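Side-chain contact in glutaminyl-tRNA synthetase (PDB 3TL4), which attaches glutamine to tRNA(Gln) at the expense of ATP, the chain here being its appended N-terminal tRNA-binding domain: residues Y35-E40 / A53-L58. Sequence-based numbering, arbitrary orientation.
Sequences YKLIKE and ALVHNL
Leu37 meets Val55 and Leu58, one leucine against two residues a helical turn apart. No hydrogen bond or salt bridge crosses between residues 35-40 and 53-58, and the contact is purely apolar. The tighter part lies at the end of Leu37. Its CD1 comes 3.8 Å from CG of Leu58. CD2 of Leu58 sits 4.0 Å from CD1 of Leu37 and also 4.0 Å from its CD2, so this methyl faces both branches of the fork. The two leucine side chains approach at a slant rather than end-on. In Leu58, CG is anti to the backbone N (chi1 178°), which carries the fork out to Leu37. Val55 touches nearer the root of the same side chain. Its CG2, also anti to its own backbone N, reaches CB of Leu37 at 4.0 Å. The backbones stay apart, with 7.4 Å between CA of Leu37 and CA of Val55. Ile38 is the looser flank. It is buried, but its CG1 stays 4.7 Å from CG2 of Val55. The solvent side carries the exposed Lys39, which does not touch residues 53-58. On the other helix, His56 points away from the contact. The contact joins the last turn of helix 28-39 to the middle of helix 49-62, within the all-helical N-terminal part of this RNA-binding region. Trp47, in the connecting loop, touches both Val55 and Ile38. Helix 4-13 packs on Ile38, helix 85-98 packs on Leu58, and helix 70-78 meets both leucines through Val74 and Ile73.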
loop_
_atom_site.group_PDB
_atom_site.type_symbol
_atom_site.label_atom_id
_atom_site.label_comp_id
_atom_site.label_asym_id
_atom_site.label_seq_id
_atom_site.Cartn_x
_atom_site.Cartn_y
_atom_site.Cartn_z
ATOM N N TYR A 35 2.740 12.383 16.752
ATOM C CA TYR A 35 2.972 13.787 17.095
ATOM C C TYR A 35 4.233 14.340 16.423
ATOM O O TYR A 35 4.185 15.370 15.737
ATOM C CB TYR A 35 3.076 13.946 18.619
ATOM C CG TYR A 35 3.104 15.382 19.107
ATOM C CD1 TYR A 35 4.304 16.062 19.275
ATOM C CD2 TYR A 35 1.923 16.053 19.409
ATOM C CE1 TYR A 35 4.326 17.376 19.717
ATOM C CE2 TYR A 35 1.935 17.362 19.849
ATOM C CZ TYR A 35 3.137 18.022 20.003
ATOM O OH TYR A 35 3.141 19.329 20.444
ATOM N N LYS A 36 5.362 13.660 16.616
ATOM C CA LYS A 36 6.619 14.161 16.060
ATOM C C LYS A 36 6.608 14.158 14.532
ATOM O O LYS A 36 7.137 15.073 13.908
ATOM C CB LYS A 36 7.835 13.396 16.597
ATOM C CG LYS A 36 8.446 12.389 15.614
ATOM C CD LYS A 36 9.713 11.706 16.163
ATOM C CE LYS A 36 10.141 10.484 15.315
ATOM N NZ LYS A 36 10.951 10.831 14.108
ATOM N N LEU A 37 6.010 13.131 13.933
ATOM C CA LEU A 37 5.888 13.063 12.479
ATOM C C LEU A 37 5.028 14.210 11.931
ATOM O O LEU A 37 5.435 14.909 11.001
ATOM C CB LEU A 37 5.338 11.703 12.030
ATOM C CG LEU A 37 6.207 10.475 12.338
ATOM C CD1 LEU A 37 5.439 9.169 12.132
ATOM C CD2 LEU A 37 7.521 10.472 11.548
ATOM N N ILE A 38 3.844 14.407 12.504
ATOM C CA ILE A 38 3.008 15.549 12.132
ATOM C C ILE A 38 3.718 16.918 12.286
ATOM O O ILE A 38 3.492 17.836 11.499
ATOM C CB ILE A 38 1.692 15.567 12.925
ATOM C CG1 ILE A 38 0.795 14.407 12.492
ATOM C CG2 ILE A 38 0.967 16.889 12.732
ATOM C CD1 ILE A 38 -0.508 14.329 13.241
ATOM N N LYS A 39 4.568 17.056 13.296
ATOM C CA LYS A 39 5.224 18.339 13.565
ATOM C C LYS A 39 6.362 18.674 12.594
ATOM O O LYS A 39 6.801 19.816 12.537
ATOM C CB LYS A 39 5.737 18.401 15.009
ATOM C CG LYS A 39 4.656 18.570 16.061
ATOM C CD LYS A 39 4.041 19.960 16.015
ATOM C CE LYS A 39 3.276 20.251 17.310
ATOM N NZ LYS A 39 2.660 21.608 17.359
ATOM N N GLU A 40 6.843 17.687 11.838
ATOM C CA GLU A 40 7.876 17.945 10.838
ATOM C C GLU A 40 7.292 18.072 9.421
ATOM O O GLU A 40 7.932 17.724 8.428
ATOM C CB GLU A 40 9.028 16.920 10.920
ATOM C CG GLU A 40 8.650 15.440 10.827
ATOM C CD GLU A 40 9.847 14.513 11.089
ATOM O OE1 GLU A 40 10.977 15.029 11.244
ATOM O OE2 GLU A 40 9.663 13.274 11.144
ATOM N N ALA A 53 -4.167 8.864 7.337
ATOM C CA ALA A 53 -4.096 7.418 7.487
ATOM C C ALA A 53 -2.682 6.909 7.222
ATOM O O ALA A 53 -2.186 6.037 7.920
ATOM C CB ALA A 53 -5.089 6.738 6.542
ATOM N N LEU A 54 -2.038 7.467 6.209
ATOM C CA LEU A 54 -0.704 7.033 5.826
ATOM C C LEU A 54 0.328 7.402 6.887
ATOM O O LEU A 54 1.233 6.614 7.180
ATOM C CB LEU A 54 -0.317 7.615 4.460
ATOM C CG LEU A 54 -1.112 7.061 3.279
ATOM C CD1 LEU A 54 -0.812 7.842 1.994
ATOM C CD2 LEU A 54 -0.813 5.591 3.091
ATOM N N VAL A 55 0.187 8.587 7.473
ATOM C CA VAL A 55 1.107 8.987 8.528
ATOM C C VAL A 55 0.857 8.159 9.797
ATOM O O VAL A 55 1.797 7.808 10.512
ATOM C CB VAL A 55 1.093 10.508 8.798
ATOM C CG1 VAL A 55 -0.258 10.952 9.349
ATOM C CG2 VAL A 55 2.208 10.882 9.763
ATOM N N HIS A 56 -0.397 7.794 10.053
ATOM C CA HIS A 56 -0.662 6.872 11.152
ATOM C C HIS A 56 -0.031 5.494 10.919
ATOM O O HIS A 56 0.553 4.912 11.831
ATOM C CB HIS A 56 -2.147 6.737 11.450
ATOM C CG HIS A 56 -2.425 5.988 12.713
ATOM N ND1 HIS A 56 -3.311 4.936 12.782
ATOM C CD2 HIS A 56 -1.899 6.116 13.958
ATOM C CE1 HIS A 56 -3.332 4.460 14.013
ATOM N NE2 HIS A 56 -2.484 5.161 14.745
ATOM N N ASN A 57 -0.147 4.970 9.703
ATOM C CA ASN A 57 0.609 3.777 9.330
ATOM C C ASN A 57 2.074 3.928 9.698
ATOM O O ASN A 57 2.659 3.052 10.328
ATOM C CB ASN A 57 0.561 3.529 7.824
ATOM C CG ASN A 57 -0.773 2.990 7.349
ATOM O OD1 ASN A 57 -1.118 3.140 6.173
ATOM N ND2 ASN A 57 -1.527 2.350 8.250
ATOM N N LEU A 58 2.670 5.038 9.269
ATOM C CA LEU A 58 4.086 5.272 9.520
ATOM C C LEU A 58 4.380 5.290 11.004
ATOM O O LEU A 58 5.378 4.714 11.448
ATOM C CB LEU A 58 4.559 6.579 8.893
ATOM C CG LEU A 58 6.033 6.893 9.164
ATOM C CD1 LEU A 58 6.929 5.716 8.736
ATOM C CD2 LEU A 58 6.440 8.155 8.441
#